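Kinetochore protein Mis16 (Schizosaccharomyces japonicus, PDB 4XYH) binds histone H4 and, independently, the CENP-A-specific chaperone Scm3, and so probably helps to deliver CENP-A to centromeres. Local coordinates at residues 56-61 and 389-394; 138-143 and 188-193; 329-334 and 341-346. All coordinates share one frame; numbering follows the deposited sequence.

Interaction 3, a buried hairpin inside one blade of a WD40 propeller, is held chiefly by main-chain bonds. Interactions 1 and 2, each partly buried and running from strand into the loops that follow, join the innermost strands of adjacent blades through side chains. In both, a tryptophan of the following blade gives its indole N-H to a carbonyl of the preceding one, weakly in interaction 1, almost straight in interaction 2. Backbone pairing within blades and side-chain contacts between them is the principle at work. The three are linked round the ring: Glu57 OE1 of interaction 1 probably accepts from Phe139 N of interaction 2, and Trp390 NE1 of interaction 1 probably donates to Gln332 O of interaction 3, whereas interactions 2 and 3 do not touch.

Interaction 1 (56-61 and 389-394); sequences VEWFPG and SWNPNN
The side-chain amide of Asn393 grips the loop at Phe59 and Gly61 with both its oxygen and its nitrogen. OD1 of Asn393 accepts from Gly61 N at 2.8 Å, the donor lying above the carbonyl plane, while ND2 of Asn393 gives a fairly straight bond of 3.1 Å to Phe59 O, in the plane of both groups. Deeper in, the hydroxyl of Ser389 stands in for a strand partner: with OG trans to its own nitrogen (chi1 178°) it reaches Trp58 N at 3.2 Å. The indole NE1 of Trp58 adds a weak, bent bond of 3.0 Å to Ser389 O, at the ring edge.

Asn391 covers one face of this indole, CB sitting 3.6 Å from the centroid of the five-membered ring of Trp58 and ND2 reaching over the six-membered part. Its OD1 meanwhile accepts from the backbone of Asn393 and Asn394, closing an Asx turn, and Gln73 binds ND2 of both Asn391 and Asn393, bracing the two amides. Pro392 completes the packing, its CD 3.5 Å from Trp58 CB. Two segments running nearly the same way, each leaving an innermost strand, form the seam between first and last blades of a WD40 beta-propeller, the last completed by strand 41-48.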
ATOM      1  N   VAL A  56      -3.204   3.527  -4.372  1.00 15.75           N
ATOM      2  CA  VAL A  56      -3.294   4.925  -3.984  1.00 15.07           C
ATOM      3  C   VAL A  56      -2.048   5.297  -3.195  1.00 19.44           C
ATOM      4  O   VAL A  56      -1.536   4.501  -2.419  1.00 19.35           O
ATOM      5  CB  VAL A  56      -4.573   5.232  -3.136  1.00 15.79           C
ATOM      6  CG1 VAL A  56      -4.546   4.503  -1.793  1.00 15.28           C
ATOM      7  CG2 VAL A  56      -4.720   6.731  -2.893  1.00 16.53           C
ATOM      8  N   GLU A  57      -1.556   6.508  -3.422  1.00 20.72           N
ATOM      9  CA  GLU A  57      -0.392   7.025  -2.718  1.00 18.91           C
ATOM     10  C   GLU A  57      -0.494   8.541  -2.700  1.00 19.36           C
ATOM     11  O   GLU A  57      -0.813   9.152  -3.726  1.00 17.98           O
ATOM     12  CB  GLU A  57       0.914   6.574  -3.384  1.00 17.79           C
ATOM     13  CG  GLU A  57       2.129   6.665  -2.462  1.00 17.28           C
ATOM     14  CD  GLU A  57       3.448   6.330  -3.154  1.00 21.56           C
ATOM     15  OE1 GLU A  57       3.483   6.348  -4.398  1.00 22.20           O
ATOM     16  OE2 GLU A  57       4.463   6.061  -2.460  1.00 19.85           O
ATOM     17  N   TRP A  58      -0.257   9.138  -1.529  1.00 21.84           N
ATOM     18  CA  TRP A  58      -0.177  10.598  -1.399  1.00 21.30           C
ATOM     19  C   TRP A  58       1.154  11.110  -1.919  1.00 20.13           C
ATOM     20  O   TRP A  58       2.201  10.564  -1.568  1.00 21.16           O
ATOM     21  CB  TRP A  58      -0.316  11.051   0.058  1.00 20.34           C
ATOM     22  CG  TRP A  58      -1.634  10.833   0.671  1.00 19.46           C
ATOM     23  CD1 TRP A  58      -2.021   9.758   1.408  1.00 21.40           C
ATOM     24  CD2 TRP A  58      -2.750  11.716   0.626  1.00 19.44           C
ATOM     25  NE1 TRP A  58      -3.320   9.915   1.828  1.00 22.26           N
ATOM     26  CE2 TRP A  58      -3.792  11.109   1.353  1.00 20.73           C
ATOM     27  CE3 TRP A  58      -2.973  12.963   0.037  1.00 21.58           C
ATOM     28  CZ2 TRP A  58      -5.038  11.705   1.514  1.00 20.34           C
ATOM     29  CZ3 TRP A  58      -4.209  13.553   0.194  1.00 23.13           C
ATOM     30  CH2 TRP A  58      -5.228  12.924   0.930  1.00 24.38           C
ATOM     31  N   PHE A  59       1.122  12.164  -2.728  1.00 17.00           N
ATOM     32  CA  PHE A  59       2.344  12.869  -3.076  1.00 22.32           C
ATOM     33  C   PHE A  59       2.767  13.799  -1.930  1.00 26.56           C
ATOM     34  O   PHE A  59       1.918  14.396  -1.249  1.00 22.66           O
ATOM     35  CB  PHE A  59       2.162  13.694  -4.348  1.00 24.05           C
ATOM     36  CG  PHE A  59       2.179  12.896  -5.622  1.00 19.10           C
ATOM     37  CD1 PHE A  59       3.377  12.541  -6.212  1.00 16.48           C
ATOM     38  CD2 PHE A  59       0.987  12.529  -6.248  1.00 18.98           C
ATOM     39  CE1 PHE A  59       3.400  11.828  -7.411  1.00 16.04           C
ATOM     40  CE2 PHE A  59       0.999  11.818  -7.445  1.00 19.13           C
ATOM     41  CZ  PHE A  59       2.214  11.468  -8.029  1.00 17.31           C
ATOM     42  N   PRO A  60       4.081  13.932  -1.710  1.00 23.46           N
ATOM     43  CA  PRO A  60       4.562  14.925  -0.738  1.00 28.31           C
ATOM     44  C   PRO A  60       4.274  16.346  -1.217  1.00 24.93           C
ATOM     45  O   PRO A  60       4.334  16.606  -2.431  1.00 28.20           O
ATOM     46  CB  PRO A  60       6.080  14.670  -0.680  1.00 22.00           C
ATOM     47  CG  PRO A  60       6.290  13.364  -1.324  1.00 23.98           C
ATOM     48  CD  PRO A  60       5.187  13.190  -2.328  1.00 21.98           C
ATOM     49  N   GLY A  61       3.959  17.251  -0.296  1.00 24.88           N
ATOM     50  CA  GLY A  61       3.823  18.657  -0.650  1.00 26.15           C
ATOM     51  C   GLY A  61       2.399  19.167  -0.741  1.00 30.67           C
ATOM     52  O   GLY A  61       1.462  18.381  -0.785  1.00 33.55           O
ATOM     53  N   SER A 389      -3.169   4.745   2.166  1.00 17.65           N
ATOM     54  CA  SER A 389      -1.972   5.560   2.230  1.00 20.14           C
ATOM     55  C   SER A 389      -2.096   6.624   3.313  1.00 14.64           C
ATOM     56  O   SER A 389      -3.076   7.368   3.352  1.00 16.75           O
ATOM     57  CB  SER A 389      -1.720   6.197   0.854  1.00 19.34           C
ATOM     58  OG  SER A 389      -0.591   7.040   0.853  1.00 20.69           O
ATOM     59  N   TRP A 390      -1.107   6.693   4.200  1.00 19.79           N
ATOM     60  CA  TRP A 390      -0.990   7.831   5.114  1.00 20.83           C
ATOM     61  C   TRP A 390      -0.592   9.089   4.362  1.00 17.49           C
ATOM     62  O   TRP A 390       0.341   9.064   3.582  1.00 20.54           O
ATOM     63  CB  TRP A 390       0.053   7.580   6.178  1.00 19.45           C
ATOM     64  CG  TRP A 390      -0.355   6.684   7.264  1.00 21.76           C
ATOM     65  CD1 TRP A 390      -0.103   5.340   7.359  1.00 24.74           C
ATOM     66  CD2 TRP A 390      -1.046   7.052   8.455  1.00 20.57           C
ATOM     67  NE1 TRP A 390      -0.611   4.848   8.536  1.00 25.39           N
ATOM     68  CE2 TRP A 390      -1.205   5.876   9.224  1.00 20.29           C
ATOM     69  CE3 TRP A 390      -1.551   8.261   8.948  1.00 24.89           C
ATOM     70  CZ2 TRP A 390      -1.848   5.869  10.458  1.00 21.40           C
ATOM     71  CZ3 TRP A 390      -2.197   8.253  10.175  1.00 27.13           C
ATOM     72  CH2 TRP A 390      -2.337   7.062  10.918  1.00 21.51           C
ATOM     73  N   ASN A 391      -1.293  10.185   4.610  1.00 18.00           N
ATOM     74  CA  ASN A 391      -0.895  11.501   4.114  1.00 20.24           C
ATOM     75  C   ASN A 391       0.330  11.985   4.904  1.00 22.90           C
ATOM     76  O   ASN A 391       0.263  12.102   6.120  1.00 25.28           O
ATOM     77  CB  ASN A 391      -2.084  12.465   4.242  1.00 22.37           C
ATOM     78  CG  ASN A 391      -1.804  13.848   3.694  1.00 24.61           C
ATOM     79  OD1 ASN A 391      -0.699  14.357   3.801  1.00 27.56           O
ATOM     80  ND2 ASN A 391      -2.828  14.470   3.110  1.00 25.18           N
ATOM     81  N   PRO A 392       1.462  12.236   4.226  1.00 23.25           N
ATOM     82  CA  PRO A 392       2.688  12.654   4.930  1.00 24.33           C
ATOM     83  C   PRO A 392       2.720  14.155   5.249  1.00 28.14           C
ATOM     84  O   PRO A 392       3.597  14.617   5.980  1.00 28.18           O
ATOM     85  CB  PRO A 392       3.793  12.307   3.927  1.00 23.18           C
ATOM     86  CG  PRO A 392       3.130  12.583   2.588  1.00 20.94           C
ATOM     87  CD  PRO A 392       1.684  12.111   2.769  1.00 23.37           C
ATOM     88  N   ASN A 393       1.765  14.892   4.693  1.00 25.98           N
ATOM     89  CA  ASN A 393       1.708  16.341   4.796  1.00 27.02           C
ATOM     90  C   ASN A 393       0.904  16.839   5.990  1.00 31.36           C
ATOM     91  O   ASN A 393       1.213  17.882   6.554  1.00 37.65           O
ATOM     92  CB  ASN A 393       1.099  16.923   3.519  1.00 23.48           C
ATOM     93  CG  ASN A 393       1.798  16.433   2.261  1.00 30.74           C
ATOM     94  OD1 ASN A 393       3.030  16.452   2.172  1.00 22.98           O
ATOM     95  ND2 ASN A 393       1.011  15.992   1.278  1.00 23.57           N
ATOM     96  N   ASN A 394      -0.160  16.118   6.329  1.00 28.62           N
ATOM     97  CA  ASN A 394      -1.047  16.480   7.430  1.00 27.97           C
ATOM     98  C   ASN A 394      -1.092  15.373   8.470  1.00 30.14           C
ATOM     99  O   ASN A 394      -1.021  14.194   8.139  1.00 34.67           O
ATOM    100  CB  ASN A 394      -2.471  16.739   6.942  1.00 26.21           C
ATOM    101  CG  ASN A 394      -2.555  17.864   5.949  1.00 32.21           C
ATOM    102  OD1 ASN A 394      -1.586  18.178   5.259  1.00 37.22           O
ATOM    103  ND2 ASN A 394      -3.720  18.483   5.863  1.00 30.54           N
TER

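Interaction 2 (138-143 and 188-193)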
ATOM      1  N   ARG A 138       3.930   3.544  -7.529  1.00 16.92           N
ATOM      2  CA  ARG A 138       4.718   4.199  -6.484  1.00 13.84           C
ATOM      3  C   ARG A 138       5.692   5.244  -7.059  1.00 19.01           C
ATOM      4  O   ARG A 138       6.388   4.966  -8.042  1.00 17.42           O
ATOM      5  CB  ARG A 138       5.492   3.138  -5.693  1.00 15.43           C
ATOM      6  CG  ARG A 138       4.604   2.140  -4.924  1.00 23.66           C
ATOM      7  CD  ARG A 138       3.873   2.836  -3.766  1.00 21.94           C
ATOM      8  NE  ARG A 138       3.033   1.949  -2.962  1.00 20.68           N
ATOM      9  CZ  ARG A 138       1.713   1.830  -3.102  1.00 29.14           C
ATOM     10  NH1 ARG A 138       1.074   2.524  -4.039  1.00 24.04           N
ATOM     11  NH2 ARG A 138       1.024   1.014  -2.305  1.00 29.73           N
ATOM     12  N   PHE A 139       5.773   6.425  -6.442  1.00 16.10           N
ATOM     13  CA  PHE A 139       6.661   7.476  -6.947  1.00 12.56           C
ATOM     14  C   PHE A 139       8.075   7.294  -6.351  1.00 16.94           C
ATOM     15  O   PHE A 139       8.228   6.836  -5.230  1.00 13.40           O
ATOM     16  CB  PHE A 139       6.097   8.879  -6.634  1.00 13.76           C
ATOM     17  CG  PHE A 139       6.016   9.204  -5.150  1.00 15.01           C
ATOM     18  CD1 PHE A 139       7.159   9.534  -4.425  1.00 14.08           C
ATOM     19  CD2 PHE A 139       4.792   9.188  -4.485  1.00 16.38           C
ATOM     20  CE1 PHE A 139       7.092   9.813  -3.050  1.00 16.40           C
ATOM     21  CE2 PHE A 139       4.710   9.480  -3.114  1.00 16.12           C
ATOM     22  CZ  PHE A 139       5.864   9.792  -2.397  1.00 16.85           C
ATOM     23  N   MET A 140       9.114   7.618  -7.110  1.00 18.67           N
ATOM     24  CA  MET A 140      10.477   7.497  -6.579  1.00 17.51           C
ATOM     25  C   MET A 140      10.648   8.529  -5.452  1.00 17.28           C
ATOM     26  O   MET A 140      10.358   9.701  -5.662  1.00 17.80           O
ATOM     27  CB  MET A 140      11.493   7.713  -7.690  1.00 18.27           C
ATOM     28  CG  MET A 140      12.905   7.383  -7.295  1.00 20.92           C
ATOM     29  SD  MET A 140      14.012   7.510  -8.691  1.00 26.26           S
ATOM     30  CE  MET A 140      14.223   9.294  -8.785  1.00 21.06           C
ATOM     31  N   PRO A 141      11.033   8.092  -4.236  1.00 18.76           N
ATOM     32  CA  PRO A 141      11.076   9.050  -3.117  1.00 19.84           C
ATOM     33  C   PRO A 141      12.068  10.204  -3.315  1.00 18.88           C
ATOM     34  O   PRO A 141      11.784  11.293  -2.838  1.00 24.55           O
ATOM     35  CB  PRO A 141      11.473   8.186  -1.904  1.00 16.70           C
ATOM     36  CG  PRO A 141      11.867   6.864  -2.434  1.00 20.28           C
ATOM     37  CD  PRO A 141      11.174   6.705  -3.773  1.00 18.90           C
ATOM     38  N   GLN A 142      13.171   9.988  -4.019  1.00 17.99           N
ATOM     39  CA  GLN A 142      14.164  11.049  -4.262  1.00 22.59           C
ATOM     40  C   GLN A 142      13.738  12.024  -5.354  1.00 26.41           C
ATOM     41  O   GLN A 142      14.366  13.057  -5.549  1.00 23.48           O
ATOM     42  CB  GLN A 142      15.522  10.436  -4.634  1.00 19.81           C
ATOM     43  CG  GLN A 142      16.116   9.516  -3.572  1.00 21.23           C
ATOM     44  CD  GLN A 142      15.701   8.054  -3.752  1.00 25.77           C
ATOM     45  OE1 GLN A 142      14.769   7.730  -4.508  1.00 20.81           O
ATOM     46  NE2 GLN A 142      16.415   7.163  -3.075  1.00 20.49           N
ATOM     47  N   ASN A 143      12.684  11.660  -6.082  1.00 20.28           N
ATOM     48  CA  ASN A 143      12.091  12.522  -7.101  1.00 18.79           C
ATOM     49  C   ASN A 143      10.716  12.021  -7.556  1.00 19.95           C
ATOM     50  O   ASN A 143      10.630  11.211  -8.465  1.00 18.45           O
ATOM     51  CB  ASN A 143      13.042  12.644  -8.300  1.00 18.25           C
ATOM     52  CG  ASN A 143      12.434  13.424  -9.467  1.00 24.55           C
ATOM     53  OD1 ASN A 143      11.374  14.069  -9.320  1.00 21.08           O
ATOM     54  ND2 ASN A 143      13.100  13.376 -10.633  1.00 20.85           N
ATOM     55  N   LEU A 188       5.985  -4.126  -5.186  1.00 16.23           N
ATOM     56  CA  LEU A 188       6.728  -3.029  -5.805  1.00 17.41           C
ATOM     57  C   LEU A 188       7.242  -2.057  -4.749  1.00 18.54           C
ATOM     58  O   LEU A 188       6.493  -1.639  -3.876  1.00 15.75           O
ATOM     59  CB  LEU A 188       5.843  -2.276  -6.803  1.00 15.70           C
ATOM     60  CG  LEU A 188       6.398  -0.975  -7.406  1.00 18.07           C
ATOM     61  CD1 LEU A 188       7.579  -1.267  -8.287  1.00 15.93           C
ATOM     62  CD2 LEU A 188       5.320  -0.270  -8.224  1.00 19.76           C
ATOM     63  N   GLY A 189       8.512  -1.682  -4.825  1.00 14.97           N
ATOM     64  CA  GLY A 189       9.039  -0.738  -3.866  1.00 12.67           C
ATOM     65  C   GLY A 189      10.369  -0.148  -4.296  1.00 17.75           C
ATOM     66  O   GLY A 189      11.245  -0.873  -4.798  1.00 15.54           O
ATOM     67  N   TRP A 190      10.511   1.161  -4.099  1.00 11.80           N
ATOM     68  CA  TRP A 190      11.761   1.852  -4.375  1.00 18.03           C
ATOM     69  C   TRP A 190      12.765   1.735  -3.231  1.00 21.28           C
ATOM     70  O   TRP A 190      12.395   1.560  -2.057  1.00 18.94           O
ATOM     71  CB  TRP A 190      11.514   3.323  -4.628  1.00 15.36           C
ATOM     72  CG  TRP A 190      10.772   3.629  -5.869  1.00 18.17           C
ATOM     73  CD1 TRP A 190       9.427   3.830  -6.000  1.00 14.58           C
ATOM     74  CD2 TRP A 190      11.341   3.827  -7.168  1.00 16.23           C
ATOM     75  NE1 TRP A 190       9.129   4.144  -7.309  1.00 14.00           N
ATOM     76  CE2 TRP A 190      10.286   4.137  -8.044  1.00 15.59           C
ATOM     77  CE3 TRP A 190      12.642   3.781  -7.672  1.00 20.96           C
ATOM     78  CZ2 TRP A 190      10.495   4.392  -9.401  1.00 16.44           C
ATOM     79  CZ3 TRP A 190      12.845   4.032  -9.025  1.00 19.52           C
ATOM     80  CH2 TRP A 190      11.777   4.333  -9.868  1.00 14.06           C
ATOM     81  N   ASN A 191      14.038   1.827  -3.598  1.00 19.12           N
ATOM     82  CA  ASN A 191      15.134   1.934  -2.656  1.00 16.82           C
ATOM     83  C   ASN A 191      15.230   3.380  -2.149  1.00 20.87           C
ATOM     84  O   ASN A 191      15.242   4.324  -2.950  1.00 18.89           O
ATOM     85  CB  ASN A 191      16.429   1.487  -3.339  1.00 21.48           C
ATOM     86  CG  ASN A 191      17.564   1.221  -2.350  1.00 29.52           C
ATOM     87  OD1 ASN A 191      17.911   2.074  -1.526  1.00 28.25           O
ATOM     88  ND2 ASN A 191      18.142   0.024  -2.430  1.00 26.16           N
ATOM     89  N   PHE A 192      15.271   3.563  -0.831  1.00 21.15           N
ATOM     90  CA  PHE A 192      15.287   4.909  -0.242  1.00 21.69           C
ATOM     91  C   PHE A 192      16.694   5.523  -0.156  1.00 26.10           C
ATOM     92  O   PHE A 192      16.839   6.727   0.008  1.00 26.30           O
ATOM     93  CB  PHE A 192      14.654   4.878   1.147  1.00 21.92           C
ATOM     94  CG  PHE A 192      13.222   4.434   1.139  1.00 30.38           C
ATOM     95  CD1 PHE A 192      12.211   5.338   0.845  1.00 22.79           C
ATOM     96  CD2 PHE A 192      12.886   3.104   1.410  1.00 23.14           C
ATOM     97  CE1 PHE A 192      10.881   4.932   0.820  1.00 25.92           C
ATOM     98  CE2 PHE A 192      11.565   2.694   1.392  1.00 26.37           C
ATOM     99  CZ  PHE A 192      10.556   3.612   1.091  1.00 22.69           C
ATOM    100  N   ILE A 193      17.722   4.686  -0.263  1.00 26.17           N
ATOM    101  CA  ILE A 193      19.104   5.146  -0.154  1.00 29.46           C
ATOM    102  C   ILE A 193      19.769   5.274  -1.530  1.00 28.72           C
ATOM    103  O   ILE A 193      20.433   6.265  -1.829  1.00 30.74           O
ATOM    104  CB  ILE A 193      19.925   4.189   0.723  1.00 30.71           C
ATOM    105  CG1 ILE A 193      19.301   4.094   2.116  1.00 30.51           C
ATOM    106  CG2 ILE A 193      21.380   4.623   0.777  1.00 32.16           C
ATOM    107  CD1 ILE A 193      18.996   5.449   2.743  1.00 31.61           C
TER
HETATM  108  O   HOH W   1      14.950   5.238  -5.707  1.00 22.16           O
HETATM  109  O   HOH W   2      18.827   8.438  -2.022  1.00 26.23           O
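Trp190 is the main bump of this contact, its indole pressed against the backbone of Arg138 to Met140 and the side chains that follow. At the ring edge, NE1 of Trp190 donates to Arg138 O at 3.0 Å in a nearly straight bond; the carbonyl oxygen lies in the indole plane, while the N-H comes from above the plane of the carbonyl. Met140 covers one face: its CA rests 3.6 Å from the centroid of the five-membered ring of Trp190, and the side chain, with CG trans to N (chi1 -170°), runs on over the six-membered ring. There CG lies 3.6 Å from Trp190 CE3, and the sulfur makes an oblique Met-aromatic contact.

Such a tryptophan wedged between the innermost strands of successive blades is how this propeller repeatedly bridges its blade-to-blade gaps; the two strands run in the same direction, 19° apart, their axes 7.4 Å from each other at the closest, too far for backbone pairing.

Pro141, second residue of the type I turn from Met140 to Asn143, is the answering bump from 138-143. Its ring sits in the notch beside Trp190 and Phe192, CD lying 3.5 Å from Trp190 CB and CG 3.6 Å from Phe192 CD1. Beyond it Gln142 bends at chi2 (91°) to lay its amide against residues 191-193, where NE2 of Gln142 donates to Asn191 O at 3.1 Å. One water links Gln142 OE1 to the same carbonyl, and another joins Gln142 NE2 to Ile193 O. At the far end Leu188 pushes CD2 to within 4.1 Å of Arg138 CG, while the Arg138 guanidinium leads away to a salt bridge with Asp387.

Interaction 3 (329-334 and 341-346); sequences YNVQWS and LVTSST
Residues Tyr329 to Trp333 and Leu341 to Ser345 run antiparallel, their axes at 169°, as the two inner strands of a beta hairpin in one WD40 blade. Gln332 and Val342 form a hydrogen-bonded pair, with Gln332 N to Val342 O at 2.9 Å and Val342 N to Gln332 O at 2.8 Å. Farther along, Tyr329 and Asn330 both face Ser344 in a classic beta bulge; the nearly straight bond from Tyr329 N to Ser344 O, 2.8 Å, holds the widened place, and Ser344 OG takes a weak bond from Asn330 N.

Side chains alternate between the two faces. Val331, Trp333, Leu341 and Thr343 share one; the first three pack on strand 296-301 of the preceding blade, and Trp333 NE1 donates to Ala288 O on strand 284-289, the innermost of that blade. Thr343 OG1 bonds to His324 and to Trp353, a His-Thr-Trp network familiar from WD40 repeats. Gln332 and Val342 lie on the other face, toward strand 385-390, Gln332 CB and Val342 CG1 3.8 Å apart. Leu341, its CG set between N and the carbonyl carbon (chi1 80°), brings CD1 3.8 Å from Val331 CG2, while its CB sits over the indole face of Trp333, 3.6 Å from CE3.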
ATOM      1  N   TYR A 329      -4.922  -7.446   4.550  1.00 23.57           N
ATOM      2  CA  TYR A 329      -4.216  -7.193   3.302  1.00 24.97           C
ATOM      3  C   TYR A 329      -3.137  -6.109   3.449  1.00 24.28           C
ATOM      4  O   TYR A 329      -1.957  -6.370   3.290  1.00 25.95           O
ATOM      5  CB  TYR A 329      -5.224  -6.803   2.220  1.00 23.87           C
ATOM      6  CG  TYR A 329      -4.655  -6.732   0.819  1.00 40.50           C
ATOM      7  CD1 TYR A 329      -4.113  -7.863   0.211  1.00 35.98           C
ATOM      8  CD2 TYR A 329      -4.689  -5.538   0.082  1.00 40.93           C
ATOM      9  CE1 TYR A 329      -3.595  -7.803  -1.087  1.00 44.86           C
ATOM     10  CE2 TYR A 329      -4.175  -5.468  -1.227  1.00 35.56           C
ATOM     11  CZ  TYR A 329      -3.630  -6.604  -1.806  1.00 47.77           C
ATOM     12  OH  TYR A 329      -3.111  -6.562  -3.095  1.00 39.11           O
ATOM     13  N   ASN A 330      -3.547  -4.891   3.758  1.00 26.39           N
ATOM     14  CA  ASN A 330      -2.615  -3.782   3.810  1.00 25.59           C
ATOM     15  C   ASN A 330      -2.115  -3.552   5.233  1.00 26.57           C
ATOM     16  O   ASN A 330      -2.834  -3.784   6.200  1.00 23.41           O
ATOM     17  CB  ASN A 330      -3.269  -2.500   3.262  1.00 24.91           C
ATOM     18  CG  ASN A 330      -3.776  -2.659   1.829  1.00 32.63           C
ATOM     19  OD1 ASN A 330      -4.945  -2.375   1.522  1.00 30.65           O
ATOM     20  ND2 ASN A 330      -2.894  -3.115   0.941  1.00 33.42           N
ATOM     21  N   VAL A 331      -0.881  -3.086   5.350  1.00 21.72           N
ATOM     22  CA  VAL A 331      -0.348  -2.684   6.632  1.00 21.50           C
ATOM     23  C   VAL A 331       0.570  -1.493   6.376  1.00 22.22           C
ATOM     24  O   VAL A 331       1.434  -1.560   5.519  1.00 21.80           O
ATOM     25  CB  VAL A 331       0.389  -3.854   7.341  1.00 21.70           C
ATOM     26  CG1 VAL A 331       1.464  -4.496   6.436  1.00 19.95           C
ATOM     27  CG2 VAL A 331       0.967  -3.401   8.649  1.00 18.42           C
ATOM     28  N   GLN A 332       0.346  -0.383   7.075  1.00 20.45           N
ATOM     29  CA  GLN A 332       1.150   0.819   6.860  1.00 22.91           C
ATOM     30  C   GLN A 332       1.389   1.566   8.161  1.00 24.90           C
ATOM     31  O   GLN A 332       0.437   1.919   8.874  1.00 21.85           O
ATOM     32  CB  GLN A 332       0.480   1.762   5.869  1.00 24.05           C
ATOM     33  CG  GLN A 332       0.305   1.179   4.484  1.00 37.87           C
ATOM     34  CD  GLN A 332       1.324   1.699   3.511  1.00 43.08           C
ATOM     35  OE1 GLN A 332       1.821   0.958   2.654  1.00 49.04           O
ATOM     36  NE2 GLN A 332       1.643   2.986   3.628  1.00 40.42           N
ATOM     37  N   TRP A 333       2.657   1.833   8.452  1.00 15.63           N
ATOM     38  CA  TRP A 333       3.011   2.589   9.641  1.00 20.27           C
ATOM     39  C   TRP A 333       2.714   4.071   9.446  1.00 19.32           C
ATOM     40  O   TRP A 333       2.922   4.602   8.360  1.00 19.11           O
ATOM     41  CB  TRP A 333       4.484   2.394   9.962  1.00 17.16           C
ATOM     42  CG  TRP A 333       4.826   1.012  10.357  1.00 19.28           C
ATOM     43  CD1 TRP A 333       5.337   0.033   9.556  1.00 17.42           C
ATOM     44  CD2 TRP A 333       4.679   0.433  11.657  1.00 19.86           C
ATOM     45  NE1 TRP A 333       5.520  -1.118  10.278  1.00 18.60           N
ATOM     46  CE2 TRP A 333       5.127  -0.897  11.573  1.00 19.29           C
ATOM     47  CE3 TRP A 333       4.215   0.912  12.885  1.00 20.95           C
ATOM     48  CZ2 TRP A 333       5.132  -1.758  12.676  1.00 23.09           C
ATOM     49  CZ3 TRP A 333       4.222   0.059  13.979  1.00 26.51           C
ATOM     50  CH2 TRP A 333       4.677  -1.264  13.868  1.00 20.23           C
ATOM     51  N   SER A 334       2.225   4.748  10.479  1.00 18.71           N
ATOM     52  CA  SER A 334       2.130   6.209  10.399  1.00 23.28           C
ATOM     53  C   SER A 334       3.524   6.821  10.163  1.00 19.73           C
ATOM     54  O   SER A 334       4.493   6.424  10.801  1.00 23.20           O
ATOM     55  CB  SER A 334       1.508   6.787  11.675  1.00 21.88           C
ATOM     56  OG  SER A 334       1.823   8.170  11.820  1.00 23.56           O
ATOM     57  N   LEU A 341       0.044   2.266  13.574  1.00 24.36           N
ATOM     58  CA  LEU A 341      -0.058   1.666  12.243  1.00 24.83           C
ATOM     59  C   LEU A 341      -1.518   1.414  11.855  1.00 23.90           C
ATOM     60  O   LEU A 341      -2.414   1.404  12.699  1.00 20.98           O
ATOM     61  CB  LEU A 341       0.741   0.360  12.151  1.00 27.01           C
ATOM     62  CG  LEU A 341       0.141  -0.921  12.719  1.00 28.08           C
ATOM     63  CD1 LEU A 341       0.906  -2.154  12.252  1.00 26.46           C
ATOM     64  CD2 LEU A 341       0.178  -0.842  14.223  1.00 30.99           C
ATOM     65  N   VAL A 342      -1.744   1.246  10.561  1.00 18.29           N
ATOM     66  CA  VAL A 342      -3.074   1.077  10.026  1.00 22.36           C
ATOM     67  C   VAL A 342      -3.106  -0.216   9.197  1.00 23.29           C
ATOM     68  O   VAL A 342      -2.112  -0.571   8.553  1.00 20.95           O
ATOM     69  CB  VAL A 342      -3.494   2.313   9.176  1.00 23.52           C
ATOM     70  CG1 VAL A 342      -2.701   2.404   7.863  1.00 16.19           C
ATOM     71  CG2 VAL A 342      -4.941   2.256   8.884  1.00 20.30           C
ATOM     72  N   THR A 343      -4.227  -0.933   9.255  1.00 17.82           N
ATOM     73  CA  THR A 343      -4.401  -2.164   8.500  1.00 19.54           C
ATOM     74  C   THR A 343      -5.764  -2.166   7.807  1.00 23.95           C
ATOM     75  O   THR A 343      -6.665  -1.416   8.184  1.00 19.54           O
ATOM     76  CB  THR A 343      -4.289  -3.423   9.400  1.00 24.23           C
ATOM     77  OG1 THR A 343      -5.342  -3.423  10.374  1.00 22.96           O
ATOM     78  CG2 THR A 343      -2.951  -3.459  10.118  1.00 21.00           C
ATOM     79  N   SER A 344      -5.905  -3.018   6.796  1.00 21.46           N
ATOM     80  CA  SER A 344      -7.125  -3.097   6.004  1.00 23.65           C
ATOM     81  C   SER A 344      -7.424  -4.559   5.744  1.00 25.46           C
ATOM     82  O   SER A 344      -6.510  -5.386   5.662  1.00 22.31           O
ATOM     83  CB  SER A 344      -6.991  -2.348   4.676  1.00 22.25           C
ATOM     84  OG  SER A 344      -6.414  -3.179   3.670  1.00 24.00           O
ATOM     85  N   SER A 345      -8.699  -4.870   5.582  1.00 21.02           N
ATOM     86  CA  SER A 345      -9.105  -6.255   5.528  1.00 27.79           C
ATOM     87  C   SER A 345     -10.270  -6.493   4.572  1.00 27.80           C
ATOM     88  O   SER A 345     -10.984  -5.569   4.176  1.00 26.51           O
ATOM     89  CB  SER A 345      -9.466  -6.730   6.939  1.00 24.58           C
ATOM     90  OG  SER A 345     -10.039  -8.020   6.925  1.00 27.07           O
ATOM     91  N   THR A 346     -10.441  -7.753   4.202  1.00 28.19           N
ATOM     92  CA  THR A 346     -11.595  -8.197   3.439  1.00 28.66           C
ATOM     93  C   THR A 346     -12.887  -8.017   4.257  1.00 27.96           C
ATOM     94  O   THR A 346     -13.982  -7.959   3.701  1.00 26.99           O
ATOM     95  CB  THR A 346     -11.410  -9.669   3.011  1.00 30.32           C
ATOM     96  OG1 THR A 346     -10.254  -9.757   2.170  1.00 32.28           O
ATOM     97  CG2 THR A 346     -12.614 -10.184   2.235  1.00 32.64           C
TER